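Local coordinates for protein LST4 (Kluyveromyces lactis, PDB 4ZY8) that is probably involved in extracellular amino acid uptake and in protein trafficking from the Golgi to the plasma membrane, this construct being its longin domain, at residues G9-I14 and I98-T103; R84-N89 and N126-Y131. One frame throughout, in Å; residues are numbered along the deposited sequence.

Interaction 1. Residues G9-I14 and I98-T103; sequences GGFRLI and ISCCVT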
ATOM      1  N   GLY A   9     -13.563   7.153   7.662  1.00 57.53           N
ATOM      2  CA  GLY A   9     -13.801   5.857   8.242  1.00 62.24           C
ATOM      3  C   GLY A   9     -12.434   5.387   8.623  1.00 63.20           C
ATOM      4  O   GLY A   9     -11.487   6.002   8.186  1.00 63.75           O
ATOM      5  N   GLY A  10     -12.309   4.353   9.439  1.00 52.80           N
ATOM      6  CA  GLY A  10     -10.998   3.943   9.871  1.00 48.93           C
ATOM      7  C   GLY A  10     -10.188   3.242   8.818  1.00 48.80           C
ATOM      8  O   GLY A  10     -10.742   2.617   7.964  1.00 45.49           O
ATOM      9  N   PHE A  11      -8.872   3.339   8.915  1.00 41.73           N
ATOM     10  CA  PHE A  11      -7.949   2.688   8.001  1.00 41.27           C
ATOM     11  C   PHE A  11      -6.549   2.532   8.578  1.00 43.67           C
ATOM     12  O   PHE A  11      -6.155   3.232   9.471  1.00 39.05           O
ATOM     13  CB  PHE A  11      -7.883   3.399   6.646  1.00 29.32           C
ATOM     14  CG  PHE A  11      -7.134   4.680   6.665  1.00 28.96           C
ATOM     15  CD1 PHE A  11      -7.724   5.811   7.098  1.00 33.79           C
ATOM     16  CD2 PHE A  11      -5.840   4.739   6.261  1.00 32.28           C
ATOM     17  CE1 PHE A  11      -7.044   6.986   7.124  1.00 32.45           C
ATOM     18  CE2 PHE A  11      -5.152   5.912   6.275  1.00 35.38           C
ATOM     19  CZ  PHE A  11      -5.749   7.036   6.722  1.00 31.02           C
ATOM     20  N   ARG A  12      -5.802   1.601   8.031  1.00 34.35           N
ATOM     21  CA  ARG A  12      -4.399   1.480   8.366  1.00 35.72           C
ATOM     22  C   ARG A  12      -3.578   1.446   7.078  1.00 33.59           C
ATOM     23  O   ARG A  12      -3.790   0.591   6.213  1.00 38.40           O
ATOM     24  CB  ARG A  12      -4.158   0.226   9.207  1.00 40.86           C
ATOM     25  CG  ARG A  12      -2.708  -0.004   9.600  1.00 40.71           C
ATOM     26  CD  ARG A  12      -2.551  -1.280  10.437  1.00 44.99           C
ATOM     27  NE  ARG A  12      -1.153  -1.506  10.814  1.00 47.74           N
ATOM     28  CZ  ARG A  12      -0.705  -2.607  11.413  1.00 46.90           C
ATOM     29  NH1 ARG A  12      -1.538  -3.597  11.693  1.00 45.69           N
ATOM     30  NH2 ARG A  12       0.581  -2.723  11.721  1.00 40.03           N
ATOM     31  N   LEU A  13      -2.635   2.373   6.961  1.00 36.70           N
ATOM     32  CA  LEU A  13      -1.807   2.463   5.768  1.00 32.66           C
ATOM     33  C   LEU A  13      -0.398   1.970   6.074  1.00 37.27           C
ATOM     34  O   LEU A  13       0.273   2.499   6.969  1.00 36.01           O
ATOM     35  CB  LEU A  13      -1.761   3.913   5.257  1.00 27.69           C
ATOM     36  CG  LEU A  13      -0.817   4.229   4.093  1.00 33.23           C
ATOM     37  CD1 LEU A  13      -1.267   3.512   2.797  1.00 30.44           C
ATOM     38  CD2 LEU A  13      -0.674   5.732   3.863  1.00 31.22           C
ATOM     39  N   ILE A  14       0.060   0.967   5.362  1.00 31.50           N
ATOM     40  CA  ILE A  14       1.414   0.508   5.462  1.00 33.22           C
ATOM     41  C   ILE A  14       2.195   0.678   4.176  1.00 34.74           C
ATOM     42  O   ILE A  14       1.806   0.181   3.178  1.00 30.58           O
ATOM     43  CB  ILE A  14       1.438  -0.961   5.836  1.00 38.97           C
ATOM     44  CG1 ILE A  14       0.656  -1.163   7.096  1.00 40.78           C
ATOM     45  CG2 ILE A  14       2.839  -1.433   6.067  1.00 33.56           C
ATOM     46  CD1 ILE A  14      -0.471  -2.121   6.895  1.00 48.21           C
ATOM     47  N   ILE A  98       2.372  -0.544  -1.238  1.00 28.70           N
ATOM     48  CA  ILE A  98       1.493   0.412  -0.584  1.00 29.66           C
ATOM     49  C   ILE A  98       0.223  -0.347  -0.239  1.00 29.76           C
ATOM     50  O   ILE A  98      -0.532  -0.727  -1.141  1.00 27.39           O
ATOM     51  CB  ILE A  98       1.180   1.618  -1.483  1.00 36.32           C
ATOM     52  CG1 ILE A  98       2.486   2.262  -1.955  1.00 26.43           C
ATOM     53  CG2 ILE A  98       0.268   2.612  -0.747  1.00 32.93           C
ATOM     54  CD1 ILE A  98       2.305   3.338  -2.935  1.00 29.83           C
ATOM     55  N   SER A  99       0.009  -0.613   1.048  1.00 26.02           N
ATOM     56  CA  SER A  99      -1.106  -1.470   1.473  1.00 30.03           C
ATOM     57  C   SER A  99      -2.046  -0.762   2.433  1.00 30.78           C
ATOM     58  O   SER A  99      -1.613  -0.025   3.322  1.00 29.23           O
ATOM     59  CB  SER A  99      -0.592  -2.749   2.157  1.00 35.75           C
ATOM     60  OG  SER A  99       0.324  -3.472   1.359  1.00 36.83           O
ATOM     61  N   CYS A 100      -3.328  -1.067   2.335  1.00 29.07           N
ATOM     62  CA  CYS A 100      -4.292  -0.400   3.178  1.00 28.67           C
ATOM     63  C   CYS A 100      -5.318  -1.376   3.745  1.00 32.82           C
ATOM     64  O   CYS A 100      -5.876  -2.185   3.006  1.00 37.13           O
ATOM     65  CB  CYS A 100      -4.987   0.716   2.394  1.00 36.95           C
ATOM     66  SG  CYS A 100      -6.091   1.764   3.403  1.00 38.67           S
ATOM     67  N   CYS A 101      -5.538  -1.312   5.060  1.00 36.40           N
ATOM     68  CA  CYS A 101      -6.593  -2.097   5.709  1.00 35.99           C
ATOM     69  C   CYS A 101      -7.830  -1.237   5.927  1.00 39.00           C
ATOM     70  O   CYS A 101      -7.727  -0.131   6.442  1.00 37.27           O
ATOM     71  CB  CYS A 101      -6.135  -2.649   7.066  1.00 38.51           C
ATOM     72  SG  CYS A 101      -4.543  -3.476   7.075  1.00 47.23           S
ATOM     73  N   VAL A 102      -8.981  -1.760   5.576  1.00 38.16           N
ATOM     74  CA  VAL A 102     -10.257  -1.170   5.904  1.00 41.42           C
ATOM     75  C   VAL A 102     -11.241  -2.259   6.330  1.00 41.37           C
ATOM     76  O   VAL A 102     -11.005  -3.413   6.118  1.00 36.91           O
ATOM     77  CB  VAL A 102     -10.859  -0.384   4.722  1.00 38.17           C
ATOM     78  CG1 VAL A 102     -10.078   0.872   4.448  1.00 33.90           C
ATOM     79  CG2 VAL A 102     -10.936  -1.235   3.477  1.00 32.69           C
ATOM     80  N   THR A 103     -12.354  -1.858   6.911  1.00 37.39           N
ATOM     81  CA  THR A 103     -13.422  -2.772   7.286  1.00 38.43           C
ATOM     82  C   THR A 103     -13.956  -3.531   6.070  1.00 45.44           C
ATOM     83  O   THR A 103     -14.120  -2.938   5.003  1.00 38.64           O
ATOM     84  CB  THR A 103     -14.584  -1.998   7.924  1.00 46.91           C
ATOM     85  OG1 THR A 103     -14.079  -1.158   8.973  1.00 52.01           O
ATOM     86  CG2 THR A 103     -15.622  -2.957   8.469  1.00 53.27           C
TER
HETATM   87  O   HOH W   1     -12.892   1.101   7.367  1.00 48.61           O
HETATM   88  O   HOH W   2       2.611  -2.422   2.471  1.00 35.03           O
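R12 and C101 face each other as an antiparallel hydrogen-bonded pair, joining strand 12-17 to strand 95-103. R12 N donates to C101 O at 3.0 Å, and C101 N returns a bond to R12 O at 2.8 Å. Two residues on, I14 and S99 repeat the exchange, with I14 N reaching S99 O at 2.8 Å. L13 and C100 form the non-hydrogen-bonded pair between them. Beyond R12 and C101 a water links the backbones, taking T103 N and giving to G10 O. A second water, beside the I14-S99 pair, gives to I14 O and is hydrogen-bonded to S99 OG, which also shares a hydrogen bond with T83 OG1 of strand 79-87.

The R12 side chain leaves the neighbouring strand after its first atom. Its CB lies against C101 CB at 4.1 Å; from there CG, CD and NE run out fully extended (chi1 179°, chi2 -180°), away from residues 98-103, and the side chain packs on L47 and L50 of helix 47-55. At its tip NH1 bonds to I45 O and NH2 forms a salt bridge with D33. On the same face I14 CD1 approaches C101 SG. The face bearing L13 and C100 makes apolar contacts. The F11 ring meets C100 SG obliquely, the sulfur 5.3 Å from the centroid in a sulfur-aromatic contact, with CD2 the nearest ring carbon. L13 and I98 run alongside each other in the same direction, with L13 CD1 4.0 Å from I98 CG2.

The two strands are central in the five-stranded antiparallel sheet, flanked by strands 29-35 and 79-87. Helix 47-55 covers the R12, I14 and S99 face, whereas helix 150-166 packs F159 on L13, I98 and C100 and I164 on F11, so the pairing is sandwiched between helices within the longin domain.

Interaction 2. Residues R84-N89 and N126-Y131; sequences RIFYLN and NTLLKY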
ATOM      1  N   ARG A  84      -1.049  -2.129  -3.540  1.00 32.81           N
ATOM      2  CA  ARG A  84      -0.341  -1.844  -4.782  1.00 30.49           C
ATOM      3  C   ARG A  84       1.108  -2.258  -4.599  1.00 34.30           C
ATOM      4  O   ARG A  84       1.795  -1.737  -3.717  1.00 29.66           O
ATOM      5  CB  ARG A  84      -0.432  -0.356  -5.131  1.00 27.93           C
ATOM      6  CG  ARG A  84       0.609   0.166  -6.148  1.00 35.70           C
ATOM      7  CD  ARG A  84       0.404  -0.391  -7.567  1.00 35.16           C
ATOM      8  NE  ARG A  84      -0.968  -0.179  -8.068  1.00 28.56           N
ATOM      9  CZ  ARG A  84      -1.373   0.828  -8.840  1.00 29.32           C
ATOM     10  NH1 ARG A  84      -0.527   1.779  -9.234  1.00 29.66           N
ATOM     11  NH2 ARG A  84      -2.647   0.875  -9.220  1.00 29.17           N
ATOM     12  N   ILE A  85       1.597  -3.166  -5.431  1.00 31.31           N
ATOM     13  CA  ILE A  85       2.979  -3.588  -5.279  1.00 30.90           C
ATOM     14  C   ILE A  85       3.680  -3.346  -6.622  1.00 32.39           C
ATOM     15  O   ILE A  85       3.097  -3.563  -7.668  1.00 35.27           O
ATOM     16  CB  ILE A  85       3.054  -5.063  -4.786  1.00 39.85           C
ATOM     17  CG1 ILE A  85       4.463  -5.464  -4.375  1.00 46.22           C
ATOM     18  CG2 ILE A  85       2.429  -6.040  -5.778  1.00 41.35           C
ATOM     19  CD1 ILE A  85       4.454  -6.698  -3.495  1.00 47.42           C
ATOM     20  N   PHE A  86       4.884  -2.790  -6.590  1.00 26.97           N
ATOM     21  CA  PHE A  86       5.596  -2.416  -7.812  1.00 31.56           C
ATOM     22  C   PHE A  86       7.097  -2.518  -7.638  1.00 33.86           C
ATOM     23  O   PHE A  86       7.592  -2.578  -6.514  1.00 29.37           O
ATOM     24  CB  PHE A  86       5.233  -0.995  -8.255  1.00 36.83           C
ATOM     25  CG  PHE A  86       5.469   0.055  -7.200  1.00 34.68           C
ATOM     26  CD1 PHE A  86       4.512   0.304  -6.233  1.00 33.85           C
ATOM     27  CD2 PHE A  86       6.630   0.812  -7.202  1.00 30.84           C
ATOM     28  CE1 PHE A  86       4.719   1.271  -5.253  1.00 31.52           C
ATOM     29  CE2 PHE A  86       6.847   1.782  -6.234  1.00 32.75           C
ATOM     30  CZ  PHE A  86       5.881   2.008  -5.252  1.00 32.09           C
ATOM     31  N   TYR A  87       7.815  -2.503  -8.740  1.00 33.67           N
ATOM     32  CA  TYR A  87       9.256  -2.573  -8.743  1.00 39.35           C
ATOM     33  C   TYR A  87       9.893  -1.207  -8.949  1.00 39.09           C
ATOM     34  O   TYR A  87       9.345  -0.384  -9.629  1.00 40.65           O
ATOM     35  CB  TYR A  87       9.716  -3.519  -9.845  1.00 41.65           C
ATOM     36  CG  TYR A  87       9.325  -4.946  -9.632  1.00 43.99           C
ATOM     37  CD1 TYR A  87       8.115  -5.418 -10.067  1.00 42.19           C
ATOM     38  CD2 TYR A  87      10.168  -5.822  -8.993  1.00 41.63           C
ATOM     39  CE1 TYR A  87       7.751  -6.707  -9.863  1.00 46.28           C
ATOM     40  CE2 TYR A  87       9.814  -7.123  -8.791  1.00 40.65           C
ATOM     41  CZ  TYR A  87       8.599  -7.562  -9.229  1.00 48.27           C
ATOM     42  OH  TYR A  87       8.237  -8.847  -9.039  1.00 41.16           O
ATOM     43  N   LEU A  88      11.079  -0.989  -8.406  1.00 38.36           N
ATOM     44  CA  LEU A  88      11.756   0.278  -8.603  1.00 41.16           C
ATOM     45  C   LEU A  88      11.986   0.560 -10.054  1.00 47.85           C
ATOM     46  O   LEU A  88      11.862   1.658 -10.488  1.00 51.01           O
ATOM     47  CB  LEU A  88      13.065   0.349  -7.842  1.00 46.80           C
ATOM     48  CG  LEU A  88      14.107   1.368  -8.330  1.00 57.60           C
ATOM     49  CD1 LEU A  88      13.563   2.732  -8.684  1.00 43.18           C
ATOM     50  CD2 LEU A  88      15.301   1.482  -7.418  1.00 49.56           C
ATOM     51  N   ASN A  89      12.352  -0.454 -10.797  1.00 46.16           N
ATOM     52  CA  ASN A  89      12.595  -0.304 -12.211  1.00 42.88           C
ATOM     53  C   ASN A  89      12.667  -1.668 -12.880  1.00 41.04           C
ATOM     54  O   ASN A  89      12.493  -2.696 -12.227  1.00 41.81           O
ATOM     55  CB  ASN A  89      13.893   0.483 -12.450  1.00 47.55           C
ATOM     56  CG  ASN A  89      15.083  -0.092 -11.692  1.00 55.00           C
ATOM     57  OD1 ASN A  89      15.479  -1.231 -11.930  1.00 53.48           O
ATOM     58  ND2 ASN A  89      15.667   0.701 -10.786  1.00 50.77           N
ATOM     59  N   ASN A 126       4.046   6.782  -8.429  1.00 25.36           N
ATOM     60  CA  ASN A 126       4.938   7.795  -9.035  1.00 28.23           C
ATOM     61  C   ASN A 126       5.726   8.594  -8.003  1.00 29.06           C
ATOM     62  O   ASN A 126       6.878   8.961  -8.230  1.00 25.86           O
ATOM     63  CB  ASN A 126       4.166   8.861  -9.856  1.00 26.55           C
ATOM     64  CG  ASN A 126       3.513   8.298 -11.104  1.00 34.73           C
ATOM     65  OD1 ASN A 126       3.926   7.257 -11.617  1.00 34.22           O
ATOM     66  ND2 ASN A 126       2.520   9.029 -11.635  1.00 33.50           N
ATOM     67  N   THR A 127       5.072   8.908  -6.887  1.00 23.48           N
ATOM     68  CA  THR A 127       5.678   9.776  -5.874  1.00 28.53           C
ATOM     69  C   THR A 127       6.866   9.093  -5.175  1.00 29.11           C
ATOM     70  O   THR A 127       7.950   9.681  -5.008  1.00 28.81           O
ATOM     71  CB  THR A 127       4.622  10.213  -4.847  1.00 30.22           C
ATOM     72  OG1 THR A 127       3.631  11.015  -5.507  1.00 26.84           O
ATOM     73  CG2 THR A 127       5.262  11.050  -3.721  1.00 32.47           C
ATOM     74  N   LEU A 128       6.653   7.852  -4.778  1.00 25.12           N
ATOM     75  CA  LEU A 128       7.695   7.072  -4.114  1.00 29.83           C
ATOM     76  C   LEU A 128       8.857   6.779  -5.082  1.00 33.01           C
ATOM     77  O   LEU A 128      10.023   6.789  -4.686  1.00 28.39           O
ATOM     78  CB  LEU A 128       7.115   5.785  -3.552  1.00 25.12           C
ATOM     79  CG  LEU A 128       6.080   5.959  -2.430  1.00 26.95           C
ATOM     80  CD1 LEU A 128       5.570   4.614  -1.920  1.00 25.99           C
ATOM     81  CD2 LEU A 128       6.591   6.823  -1.264  1.00 31.01           C
ATOM     82  N   LEU A 129       8.538   6.524  -6.355  1.00 33.42           N
ATOM     83  CA  LEU A 129       9.587   6.290  -7.350  1.00 34.06           C
ATOM     84  C   LEU A 129      10.450   7.525  -7.575  1.00 33.18           C
ATOM     85  O   LEU A 129      11.657   7.415  -7.746  1.00 38.18           O
ATOM     86  CB  LEU A 129       8.986   5.828  -8.690  1.00 30.83           C
ATOM     87  CG  LEU A 129       8.403   4.412  -8.658  1.00 32.04           C
ATOM     88  CD1 LEU A 129       7.733   4.048  -9.999  1.00 37.91           C
ATOM     89  CD2 LEU A 129       9.511   3.412  -8.290  1.00 32.98           C
ATOM     90  N   LYS A 130       9.839   8.700  -7.540  1.00 28.54           N
ATOM     91  CA  LYS A 130      10.586   9.945  -7.683  1.00 35.62           C
ATOM     92  C   LYS A 130      11.537  10.196  -6.516  1.00 39.47           C
ATOM     93  O   LYS A 130      12.596  10.811  -6.702  1.00 34.40           O
ATOM     94  CB  LYS A 130       9.633  11.128  -7.860  1.00 28.28           C
ATOM     95  CG  LYS A 130       9.053  11.200  -9.259  1.00 36.44           C
ATOM     96  CD  LYS A 130      10.106  11.716 -10.233  1.00 37.23           C
ATOM     97  CE  LYS A 130       9.562  11.815 -11.647  1.00 37.69           C
ATOM     98  NZ  LYS A 130      10.680  11.858 -12.645  1.00 38.99           N
ATOM     99  N   TYR A 131      11.154   9.773  -5.320  1.00 34.66           N
ATOM    100  CA  TYR A 131      12.028   9.834  -4.168  1.00 39.60           C
ATOM    101  C   TYR A 131      13.274   9.028  -4.431  1.00 41.03           C
ATOM    102  O   TYR A 131      14.351   9.465  -4.159  1.00 40.23           O
ATOM    103  CB  TYR A 131      11.352   9.342  -2.887  1.00 36.55           C
ATOM    104  CG  TYR A 131      12.328   9.193  -1.753  1.00 41.18           C
ATOM    105  CD1 TYR A 131      12.583  10.228  -0.897  1.00 49.14           C
ATOM    106  CD2 TYR A 131      13.065   8.053  -1.618  1.00 44.46           C
ATOM    107  CE1 TYR A 131      13.506  10.103   0.106  1.00 51.33           C
ATOM    108  CE2 TYR A 131      13.972   7.915  -0.624  1.00 49.63           C
ATOM    109  CZ  TYR A 131      14.189   8.947   0.231  1.00 53.04           C
ATOM    110  OH  TYR A 131      15.088   8.810   1.207  1.00 51.09           O
TER
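F86 and L129 pass alongside one another, the phenylalanine leaving the strand toward helix 114-134 and the leucine reaching from the helix toward the strand. Contact is made at the rim of the aromatic ring, near its plane: L129 CD2 lies 3.7 Å from F86 CE2, and L129 CG is close behind at 3.9 Å from the same ring carbon. F86 reaches this position with CG held between its backbone N and carbonyl carbon (chi1 56°). L128, one residue earlier on the helix, also comes to the ring edge, its CD1 standing 4.2 Å from F86 CZ. The ring edge is thus met by two successive leucines of one helical turn.

L88 continues the contact where the chain leaves the strand. Its side chain lies at a slant to that of L129, with L88 CD1 4.1 Å from L129 CD2, and the same L129 methyl rests 3.7 Å from L88 O. L129 CD2 therefore fits between the F86 ring edge and the L88 backbone and side chain. The short segments of strand and helix run at 33° to each other with their axes 10.5 Å apart, a gap spanned by these side chains. Beyond the two segments L128 also packs on V155 of helix 150-166 and L88 on L132.

R84 makes no contact with residues 126-131, but its guanidinium group forms directional salt bridges nearby, with D69 and with D122 and E125 of the same helix. No hydrogen bond joins the two segments themselves, so their apolar contact fixes no direction and depends on the fit of L129 CD2 between the F86 ring edge and L88.

Interaction 1 joins two central strands of the antiparallel sheet, and interaction 2 sets a helix against the end of the next strand; their centres lie 19 Å apart, on opposite sides of the chain's centre. Along the sequence their segments alternate in the order 9-14, 84-89, 98-103, 126-131. Strands 79-87 and 95-103 are consecutive and adjacent in the sheet, and I98 is the junction: its N lies 2.8 Å from R84 O, a probable hydrogen bond, while its CD1 packs 3.6 Å from L128 CD1. Through I98 the sheet contact runs on into the packing of helix 114-134 on the sheet of the longin domain.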